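Local structure of myosin-2 (Saccharomyces cerevisiae, 6IXO) at residues A[62-65]-A[66-69]; A[107-110]-A[111-115]; A[118-121]-A[122-126]; A[154-157]-A[158-162]. The protein moves organelles and other cargo along polarized actin cables as a class V myosin heavy chain, with this chain forming its globular cargo-binding tail. All blocks are in the same frame, centred on the assembly; numbering follows the deposited sequence. Where two conformers were deposited one is given.

Interaction 1 (A[62-65]-A[66-69])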
loop_
_atom_site.group_PDB
_atom_site.type_symbol
_atom_site.label_atom_id
_atom_site.label_comp_id
_atom_site.label_asym_id
_atom_site.label_seq_id
_atom_site.Cartn_x
_atom_site.Cartn_y
_atom_site.Cartn_z
ATOM N N LEU A 62 13.974 14.170 19.744
ATOM C CA LEU A 62 13.457 15.428 19.205
ATOM C C LEU A 62 12.946 16.346 20.282
ATOM O O LEU A 62 13.288 17.540 20.362
ATOM C CB LEU A 62 12.314 15.146 18.211
ATOM C CG LEU A 62 11.643 16.397 17.621
ATOM C CD1 LEU A 62 12.665 17.284 16.958
ATOM C CD2 LEU A 62 10.545 16.032 16.584
ATOM N N SER A 63 12.100 15.786 21.123
ATOM C CA SER A 63 11.516 16.590 22.165
ATOM C C SER A 63 12.565 17.063 23.164
ATOM O O SER A 63 12.434 18.171 23.708
ATOM C CB SER A 63 10.394 15.824 22.859
ATOM O OG SER A 63 10.849 14.614 23.399
ATOM N N GLU A 64 13.612 16.269 23.407
ATOM C CA GLU A 64 14.639 16.725 24.350
ATOM C C GLU A 64 15.390 17.894 23.732
ATOM O O GLU A 64 15.720 18.867 24.422
ATOM C CB GLU A 64 15.622 15.614 24.730
ATOM C CG GLU A 64 15.066 14.629 25.696
ATOM C CD GLU A 64 14.613 15.290 26.978
ATOM O OE1 GLU A 64 15.414 16.023 27.588
ATOM O OE2 GLU A 64 13.450 15.082 27.370
ATOM N N MET A 65 15.648 17.804 22.422
ATOM C CA MET A 65 16.283 18.921 21.732
ATOM C C MET A 65 15.449 20.199 21.868
ATOM O O MET A 65 15.982 21.277 22.181
ATOM C CB MET A 65 16.499 18.586 20.266
ATOM C CG MET A 65 17.662 17.658 20.028
ATOM S SD MET A 65 17.727 17.265 18.269
ATOM C CE MET A 65 19.220 16.280 18.209
ATOM N N TRP A 66 14.138 20.084 21.657
ATOM C CA TRP A 66 13.277 21.255 21.839
ATOM C C TRP A 66 13.297 21.763 23.269
ATOM O O TRP A 66 13.427 22.962 23.490
ATOM C CB TRP A 66 11.847 20.951 21.435
ATOM C CG TRP A 66 11.715 20.797 19.982
ATOM C CD1 TRP A 66 12.599 21.210 19.026
ATOM C CD2 TRP A 66 10.643 20.162 19.297
ATOM N NE1 TRP A 66 12.131 20.877 17.786
ATOM C CE2 TRP A 66 10.929 20.235 17.923
ATOM C CE3 TRP A 66 9.458 19.556 19.714
ATOM C CZ2 TRP A 66 10.081 19.728 16.961
ATOM C CZ3 TRP A 66 8.617 19.021 18.753
ATOM C CH2 TRP A 66 8.930 19.120 17.387
ATOM N N ARG A 67 13.156 20.853 24.228
ATOM C CA ARG A 67 13.182 21.215 25.646
ATOM C C ARG A 67 14.421 22.030 26.021
ATOM O O ARG A 67 14.369 22.935 26.873
ATOM C CB ARG A 67 13.108 19.943 26.486
ATOM C CG ARG A 67 13.336 20.148 27.961
ATOM C CD ARG A 67 13.724 18.843 28.595
ATOM N NE ARG A 67 14.052 19.056 29.994
ATOM C CZ ARG A 67 14.660 18.167 30.763
ATOM N NH1 ARG A 67 15.014 16.987 30.259
ATOM N NH2 ARG A 67 14.915 18.469 32.035
ATOM N N PHE A 68 15.552 21.706 25.413
ATOM C CA PHE A 68 16.789 22.416 25.714
ATOM C C PHE A 68 16.996 23.569 24.740
ATOM O O PHE A 68 18.034 24.195 24.749
ATOM C CB PHE A 68 17.984 21.462 25.668
ATOM C CG PHE A 68 18.118 20.599 26.897
ATOM C CD1 PHE A 68 18.618 21.126 28.075
ATOM C CD2 PHE A 68 17.745 19.258 26.872
ATOM C CE1 PHE A 68 18.751 20.347 29.216
ATOM C CE2 PHE A 68 17.866 18.466 28.015
ATOM C CZ PHE A 68 18.379 19.017 29.188
ATOM N N GLY A 69 15.998 23.839 23.902
ATOM C CA GLY A 69 16.092 24.900 22.915
ATOM C C GLY A 69 17.170 24.678 21.867
ATOM O O GLY A 69 17.701 25.629 21.294
#
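Arg67 NH1 has two acceptors: Glu64 OE1, in a salt bridge at 2.9 Å from NH1, and Gln415 OE1. Glu64 OE1 offers its syn lone pair and lies close to the guanidinium plane, yet the carboxylate stands almost upright against that plane, 81° away. Glu64 reaches this position through a bend at chi2 (-58°), which folds the acid alongside the extended Arg67. Phe68 takes up one guanidinium face, with CZ over its centre, while the main-chain Glu64 O meets the ring at its edge, 3.2 Å from Phe68 CD2. All this happens where helix 53-67 ends in a Schellman motif: Gly69, at positive phi, is the C-prime residue, Gly69 N donates to Trp66 O at 2.7 Å, and the amide after Gly69 turns back to Met65 O. On the buried flank Leu62 lies over one face of the Trp66 indole. Its CG is 3.8 Å from the centroid of the Trp66 six-membered ring, a CH-pi contact only 14° off the normal, and Leu62 CD1 comes within 3.6 Å of Trp66 CE2. With an alanine in place of Trp66, Leu62 would probably lose the surface it rests on and a gap would open toward Phe114 and Leu147. Tyr140 meets the same indole edge-to-face.

Interaction 2 (A[107-110]-A[111-115]); sequences NVRE and LYSFV
Ser113 OG donates to Arg109 O at 2.6 Å, one turn back on helix 97-124, the familiar bond of a helical serine to the carbonyl four residues earlier. That oxygen has a second donor, Ser113 N at 2.9 Å, and the two come in from opposite faces of the carbonyl plane. The hydroxyl can reach because OG lies beside the backbone N of its own residue (chi1 -58°), pointing back down the helix; it also has a weak bond with Arg387 N. Ordinary i to i+4 amide bonds satisfy the neighbouring carbonyls of Asn107, Val108 and Glu110. Most of the other polar side chains look outside the helix. Glu110 OE2 forms a salt bridge with Arg56 NE, and OE1 has a long, weak ion pair with Arg387. Asn107 uses both ends of its amide, OD1 accepting from Ala55 N and ND2 donating to Phe103 O one turn back and to Val51 O, which should keep the group from flipping. Arg109 bends at chi2 (62°) and runs alongside Tyr112 in the same direction, its guanidinium 21° from parallel with the ring; NH2 makes weak bonds to Ile384 O and Lys385 O. Apolar residues fill the side toward other helices: Leu111 and Phe114 pack on helix 53-67, and Val108 on Ile158 of helix 134-180. The nearest approach of the arginine and tyrosine side chains puts Arg109 NH1 3.6 Å from Tyr112 CD2.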
loop_
_atom_site.group_PDB
_atom_site.type_symbol
_atom_site.label_atom_id
_atom_site.label_comp_id
_atom_site.label_asym_id
_atom_site.label_seq_id
_atom_site.Cartn_x
_atom_site.Cartn_y
_atom_site.Cartn_z
ATOM N N ASN A 107 5.613 3.796 11.213
ATOM C CA ASN A 107 6.540 4.672 11.940
ATOM C C ASN A 107 6.388 6.133 11.553
ATOM O O ASN A 107 6.425 7.039 12.404
ATOM C CB ASN A 107 7.979 4.196 11.738
ATOM C CG ASN A 107 8.348 3.158 12.751
ATOM O OD1 ASN A 107 8.721 3.484 13.912
ATOM N ND2 ASN A 107 8.141 1.889 12.389
ATOM N N VAL A 108 6.193 6.376 10.269
ATOM C CA VAL A 108 6.003 7.757 9.809
ATOM C C VAL A 108 4.649 8.262 10.301
ATOM O O VAL A 108 4.509 9.436 10.693
ATOM C CB VAL A 108 6.136 7.863 8.273
ATOM C CG1 VAL A 108 5.692 9.233 7.787
ATOM C CG2 VAL A 108 7.599 7.595 7.865
ATOM N N ARG A 109 3.649 7.375 10.355
ATOM C CA ARG A 109 2.372 7.806 10.940
ATOM C C ARG A 109 2.558 8.175 12.413
ATOM O O ARG A 109 1.917 9.113 12.930
ATOM C CB ARG A 109 1.294 6.714 10.825
ATOM C CG ARG A 109 -0.066 7.177 11.335
ATOM C CD ARG A 109 -0.575 8.366 10.506
ATOM N NE ARG A 109 -1.972 8.708 10.829
ATOM C CZ ARG A 109 -2.622 9.749 10.293
ATOM N NH1 ARG A 109 -1.988 10.570 9.423
ATOM N NH2 ARG A 109 -3.887 9.988 10.654
ATOM N N GLU A 110 3.404 7.425 13.112
ATOM C CA GLU A 110 3.578 7.723 14.545
ATOM C C GLU A 110 4.290 9.089 14.703
ATOM O O GLU A 110 3.980 9.873 15.586
ATOM C CB GLU A 110 4.397 6.613 15.220
ATOM C CG GLU A 110 4.638 6.819 16.725
ATOM C CD GLU A 110 3.434 6.371 17.538
ATOM O OE1 GLU A 110 2.433 5.925 16.928
ATOM O OE2 GLU A 110 3.513 6.440 18.776
ATOM N N LEU A 111 5.248 9.363 13.826
ATOM C CA LEU A 111 5.991 10.624 13.851
ATOM C C LEU A 111 5.068 11.792 13.533
ATOM O O LEU A 111 5.094 12.836 14.183
ATOM C CB LEU A 111 7.126 10.592 12.837
ATOM C CG LEU A 111 8.336 9.741 13.215
ATOM C CD1 LEU A 111 9.293 9.540 12.012
ATOM C CD2 LEU A 111 9.075 10.401 14.429
ATOM N N TYR A 112 4.252 11.618 12.504
ATOM C CA TYR A 112 3.379 12.698 12.082
ATOM C C TYR A 112 2.402 12.981 13.197
ATOM O O TYR A 112 2.147 14.129 13.564
ATOM C CB TYR A 112 2.663 12.330 10.757
ATOM C CG TYR A 112 1.626 13.366 10.359
ATOM C CD1 TYR A 112 2.016 14.600 9.829
ATOM C CD2 TYR A 112 0.268 13.134 10.551
ATOM C CE1 TYR A 112 1.071 15.580 9.504
ATOM C CE2 TYR A 112 -0.692 14.094 10.195
ATOM C CZ TYR A 112 -0.282 15.322 9.684
ATOM O OH TYR A 112 -1.226 16.271 9.320
ATOM N N SER A 113 1.900 11.911 13.800
ATOM C CA SER A 113 0.933 12.054 14.866
ATOM C C SER A 113 1.559 12.775 16.064
ATOM O O SER A 113 0.909 13.565 16.746
ATOM C CB SER A 113 0.384 10.675 15.279
ATOM O OG SER A 113 -0.211 10.021 14.126
ATOM N N PHE A 114 2.825 12.489 16.318
ATOM C CA PHE A 114 3.496 13.203 17.393
ATOM C C PHE A 114 3.585 14.703 17.102
ATOM O O PHE A 114 3.389 15.523 17.981
ATOM C CB PHE A 114 4.906 12.672 17.639
ATOM C CG PHE A 114 5.662 13.546 18.608
ATOM C CD1 PHE A 114 5.292 13.568 19.927
ATOM C CD2 PHE A 114 6.648 14.416 18.167
ATOM C CE1 PHE A 114 5.929 14.427 20.847
ATOM C CE2 PHE A 114 7.296 15.278 19.087
ATOM C CZ PHE A 114 6.923 15.272 20.409
ATOM N N VAL A 115 3.953 15.052 15.869
ATOM C CA VAL A 115 4.178 16.453 15.542
ATOM C C VAL A 115 2.858 17.204 15.631
ATOM O O VAL A 115 2.804 18.318 16.146
ATOM C CB VAL A 115 4.831 16.598 14.146
ATOM C CG1 VAL A 115 4.940 18.055 13.732
ATOM C CG2 VAL A 115 6.222 15.958 14.189
#

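Interaction 3 (A[118-121]-A[122-126])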
loop_
_atom_site.group_PDB
_atom_site.type_symbol
_atom_site.label_atom_id
_atom_site.label_comp_id
_atom_site.label_asym_id
_atom_site.label_seq_id
_atom_site.Cartn_x
_atom_site.Cartn_y
_atom_site.Cartn_z
ATOM N N ALA A 118 2.297 17.771 19.133
ATOM C CA ALA A 118 3.212 18.761 19.752
ATOM C C ALA A 118 2.790 20.167 19.351
ATOM O O ALA A 118 2.857 21.100 20.121
ATOM C CB ALA A 118 4.629 18.503 19.330
ATOM N N LEU A 119 2.359 20.310 18.104
ATOM C CA LEU A 119 1.906 21.602 17.603
ATOM C C LEU A 119 0.692 22.078 18.374
ATOM O O LEU A 119 0.621 23.240 18.817
ATOM C CB LEU A 119 1.598 21.496 16.097
ATOM C CG LEU A 119 1.287 22.826 15.411
ATOM C CD1 LEU A 119 2.342 23.891 15.741
ATOM C CD2 LEU A 119 1.172 22.596 13.895
ATOM N N ASN A 120 -0.272 21.188 18.569
ATOM C CA ASN A 120 -1.453 21.566 19.344
ATOM C C ASN A 120 -1.094 21.879 20.780
ATOM O O ASN A 120 -1.648 22.795 21.376
ATOM C CB ASN A 120 -2.524 20.475 19.315
ATOM C CG ASN A 120 -3.714 20.812 20.202
ATOM O OD1 ASN A 120 -4.590 21.578 19.816
ATOM N ND2 ASN A 120 -3.731 20.259 21.403
ATOM N N SER A 121 -0.143 21.141 21.338
ATOM C CA SER A 121 0.276 21.403 22.707
ATOM C C SER A 121 0.960 22.764 22.845
ATOM O O SER A 121 0.809 23.461 23.865
ATOM C CB SER A 121 1.227 20.308 23.204
ATOM O OG SER A 121 1.758 20.686 24.478
ATOM N N ILE A 122 1.734 23.119 21.823
ATOM C CA ILE A 122 2.456 24.390 21.780
ATOM C C ILE A 122 1.486 25.565 21.666
ATOM O O ILE A 122 1.591 26.559 22.391
ATOM C CB ILE A 122 3.456 24.396 20.593
ATOM C CG1 ILE A 122 4.691 23.558 20.942
ATOM C CG2 ILE A 122 3.884 25.805 20.239
ATOM C CD1 ILE A 122 5.487 23.082 19.708
ATOM N N LEU A 123 0.517 25.428 20.769
ATOM C CA LEU A 123 -0.436 26.503 20.504
ATOM C C LEU A 123 -1.421 26.698 21.651
ATOM O O LEU A 123 -1.936 27.805 21.874
ATOM C CB LEU A 123 -1.212 26.211 19.208
ATOM C CG LEU A 123 -0.439 26.318 17.894
ATOM C CD1 LEU A 123 -1.293 25.859 16.711
ATOM C CD2 LEU A 123 0.052 27.746 17.684
ATOM N N THR A 124 -1.684 25.612 22.371
ATOM C CA THR A 124 -2.683 25.613 23.438
ATOM C C THR A 124 -2.121 25.930 24.820
ATOM O O THR A 124 -2.723 26.682 25.568
ATOM C CB THR A 124 -3.401 24.257 23.509
ATOM O OG1 THR A 124 -4.085 24.030 22.271
ATOM C CG2 THR A 124 -4.418 24.244 24.628
ATOM N N GLU A 125 -0.978 25.349 25.166
ATOM C CA GLU A 125 -0.467 25.436 26.538
ATOM C C GLU A 125 0.677 26.438 26.670
ATOM O O GLU A 125 0.725 27.221 27.621
ATOM C CB GLU A 125 0.006 24.057 27.032
ATOM C CG GLU A 125 -0.980 22.903 26.837
ATOM C CD GLU A 125 -2.046 22.816 27.920
ATOM O OE1 GLU A 125 -2.436 23.863 28.480
ATOM O OE2 GLU A 125 -2.497 21.687 28.212
ATOM N N GLU A 126 1.592 26.411 25.706
ATOM C CA GLU A 126 2.821 27.196 25.771
ATOM C C GLU A 126 2.640 28.602 25.205
ATOM O O GLU A 126 1.588 29.222 25.371
ATOM C CB GLU A 126 3.942 26.465 25.027
ATOM C CG GLU A 126 3.788 24.954 25.091
ATOM C CD GLU A 126 5.100 24.202 25.056
ATOM O OE1 GLU A 126 6.139 24.795 24.683
ATOM O OE2 GLU A 126 5.080 22.998 25.403
#
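The carbonyl plane of Asn120 has a donor from Thr124 on each face: Thr124 N comes from one side and Thr124 OG1 from the other, 2.9 Å from Asn120 O. Both are tilted out of the plane, by 29° and 25°. Asn120's side-chain amide, modelled in two conformers, has Thr124 OG1 to one side of its plane in one of them, 3.5 Å from Asn120 OD1, and that approach stays tentative. This is the C-terminal part of helix 97-124, and the double grip is the usual way a helical threonine ties its hydroxyl to the carbonyl one turn back. The reach depends on chi1 (-62°), which sets OG1 beside the backbone N and leaves CG2 anti to that nitrogen. The routine i to i+4 amide bonds continue, Leu123 N to Leu119 O and Glu125 N to Ser121 O. Two faces of the helix behave differently. Toward helix 134-180, Ile122 packs on Tyr140 and Val144, and Leu119 touches Thr145 and Lys148. Toward solvent stand Asn120, Thr124 and the two glutamates, of which Glu125 is poorly ordered. Near the helix's C-terminal end their negative charges are likely to be somewhat disfavoured, though solvent would probably ease this. Leu119 and Leu123 run side by side in the same direction, Leu119 CG being 4.2 Å from Leu123 CD1. Ile122 presses its CG1 branch against the turn before it, with Ile122 CG1 3.2 Å from Ala118 O.

Interaction 4 (A[154-157]-A[158-162])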
loop_
_atom_site.group_PDB
_atom_site.type_symbol
_atom_site.label_atom_id
_atom_site.label_comp_id
_atom_site.label_asym_id
_atom_site.label_seq_id
_atom_site.Cartn_x
_atom_site.Cartn_y
_atom_site.Cartn_z
ATOM N N LEU A 154 6.249 13.434 3.684
ATOM C CA LEU A 154 6.959 12.146 3.783
ATOM C C LEU A 154 5.977 10.949 3.705
ATOM O O LEU A 154 6.203 9.978 2.970
ATOM C CB LEU A 154 7.759 12.044 5.081
ATOM C CG LEU A 154 8.545 10.735 5.312
ATOM C CD1 LEU A 154 9.584 10.501 4.185
ATOM C CD2 LEU A 154 9.286 10.785 6.676
ATOM N N SER A 155 4.911 11.025 4.486
ATOM C CA SER A 155 3.895 9.965 4.509
ATOM C C SER A 155 3.351 9.736 3.078
ATOM O O SER A 155 3.271 8.592 2.605
ATOM C CB SER A 155 2.766 10.355 5.465
ATOM O OG SER A 155 1.792 9.316 5.600
ATOM N N TYR A 156 2.988 10.824 2.410
ATOM C CA TYR A 156 2.485 10.781 1.026
ATOM C C TYR A 156 3.481 10.119 0.091
ATOM O O TYR A 156 3.129 9.216 -0.717
ATOM C CB TYR A 156 2.192 12.198 0.550
ATOM C CG TYR A 156 1.600 12.278 -0.853
ATOM C CD1 TYR A 156 0.219 12.204 -1.039
ATOM C CD2 TYR A 156 2.414 12.445 -1.971
ATOM C CE1 TYR A 156 -0.344 12.285 -2.311
ATOM C CE2 TYR A 156 1.849 12.525 -3.283
ATOM C CZ TYR A 156 0.476 12.441 -3.422
ATOM O OH TYR A 156 -0.111 12.532 -4.660
ATOM N N ASN A 157 4.724 10.579 0.186
ATOM C CA ASN A 157 5.814 10.090 -0.646
ATOM C C ASN A 157 6.045 8.625 -0.433
ATOM O O ASN A 157 6.080 7.864 -1.408
ATOM C CB ASN A 157 7.126 10.884 -0.373
ATOM C CG ASN A 157 7.042 12.270 -0.905
ATOM O OD1 ASN A 157 6.061 12.598 -1.596
ATOM N ND2 ASN A 157 8.044 13.112 -0.606
ATOM N N ILE A 158 6.194 8.187 0.812
ATOM C CA ILE A 158 6.554 6.774 0.980
ATOM C C ILE A 158 5.320 5.888 0.688
ATOM O O ILE A 158 5.469 4.754 0.241
ATOM C CB ILE A 158 7.156 6.441 2.388
ATOM C CG1 ILE A 158 6.190 6.719 3.545
ATOM C CG2 ILE A 158 8.496 7.135 2.554
ATOM C CD1 ILE A 158 6.548 5.857 4.769
ATOM N N TYR A 159 4.123 6.420 0.873
ATOM C CA TYR A 159 2.918 5.632 0.532
ATOM C C TYR A 159 2.923 5.373 -1.001
ATOM O O TYR A 159 2.686 4.236 -1.471
ATOM C CB TYR A 159 1.648 6.370 0.935
ATOM C CG TYR A 159 0.408 5.553 0.552
ATOM C CD1 TYR A 159 -0.014 4.524 1.368
ATOM C CD2 TYR A 159 -0.311 5.826 -0.602
ATOM C CE1 TYR A 159 -1.152 3.733 1.046
ATOM C CE2 TYR A 159 -1.457 5.048 -0.970
ATOM C CZ TYR A 159 -1.852 4.012 -0.149
ATOM O OH TYR A 159 -2.985 3.274 -0.432
ATOM N N ASN A 160 3.224 6.426 -1.762
ATOM C CA ASN A 160 3.222 6.298 -3.232
ATOM C C ASN A 160 4.387 5.512 -3.777
ATOM O O ASN A 160 4.258 4.781 -4.759
ATOM C CB ASN A 160 3.174 7.678 -3.844
ATOM C CG ASN A 160 1.772 8.152 -3.983
ATOM O OD1 ASN A 160 1.070 7.718 -4.888
ATOM N ND2 ASN A 160 1.309 8.987 -3.051
ATOM N N ILE A 161 5.542 5.681 -3.169
ATOM C CA ILE A 161 6.719 4.917 -3.584
ATOM C C ILE A 161 6.448 3.422 -3.379
ATOM O O ILE A 161 6.697 2.573 -4.256
ATOM C CB ILE A 161 7.947 5.343 -2.799
ATOM C CG1 ILE A 161 8.433 6.729 -3.279
ATOM C CG2 ILE A 161 9.089 4.304 -2.925
ATOM C CD1 ILE A 161 9.470 7.395 -2.300
ATOM N N TRP A 162 5.902 3.110 -2.217
ATOM C CA TRP A 162 5.618 1.726 -1.855
ATOM C C TRP A 162 4.532 1.119 -2.734
ATOM O O TRP A 162 4.673 0.007 -3.219
ATOM C CB TRP A 162 5.178 1.658 -0.410
ATOM C CG TRP A 162 4.964 0.250 0.133
ATOM C CD1 TRP A 162 5.893 -0.774 0.197
ATOM C CD2 TRP A 162 3.766 -0.256 0.699
ATOM N NE1 TRP A 162 5.330 -1.874 0.809
ATOM C CE2 TRP A 162 4.027 -1.574 1.135
ATOM C CE3 TRP A 162 2.490 0.279 0.896
ATOM C CZ2 TRP A 162 3.056 -2.367 1.740
ATOM C CZ3 TRP A 162 1.525 -0.508 1.528
ATOM C CH2 TRP A 162 1.812 -1.808 1.945
#
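Leu154 and Ile158 meet on the buried face of helix 134-180, the long helix of this all-helical tail domain, with Leu154 CD1 3.9 Å from Ile158 CG2. Ile158 is tightly set: CG1 stands between the backbone N and the carbonyl carbon (chi1 61°), 3.3 Å from Leu154 O. Val108 of helix 97-124 closes over both residues, and Leu82 and Val89 of helix 71-90 flank them. The more exposed flank is polar. There Asn160 ND2 lies over the centre of one face of the Tyr156 ring, 3.6 Å from Tyr156 CZ, with the amide plane turned 46° from the ring. The same ND2 donates to Tyr156 O at 3.0 Å, from above the carbonyl plane, while Asn160 N binds that oxygen from its opposite face. Phe377 N holds Asn160 OD1, so both ends of the amide are engaged. With an alanine at Tyr156, the ND2 group would probably lose its aromatic cover and Pro376 would be left without the ring it touches. Asn157 turns its ND2 to Gln86, leaving OD1 at the edge of the Tyr156 ring, in its plane.

Overall arrangement
Interactions 2 and 3 are successive stretches of helix 97-124, the first buried among its neighbours, the second running out to the surface. Interaction 4 belongs to the next helix, 134-180, and packs on interaction 2 where Val108 CG2 comes 3.7 Å from Ile158 CD1; it is also the nearest to the middle of the chain. Interaction 1 ends helix 53-67 and leans its indole on both Phe114 of interaction 2 and Ala118 of interaction 3. Chemistry follows place: in interaction 2 buried charges and an amide find most of their partners in other elements, whereas interaction 1 keeps its salt bridge near the surface. Polar side chains double-grip a carbonyl in interactions 2, 3 and 4, by serine, threonine and asparagine respectively.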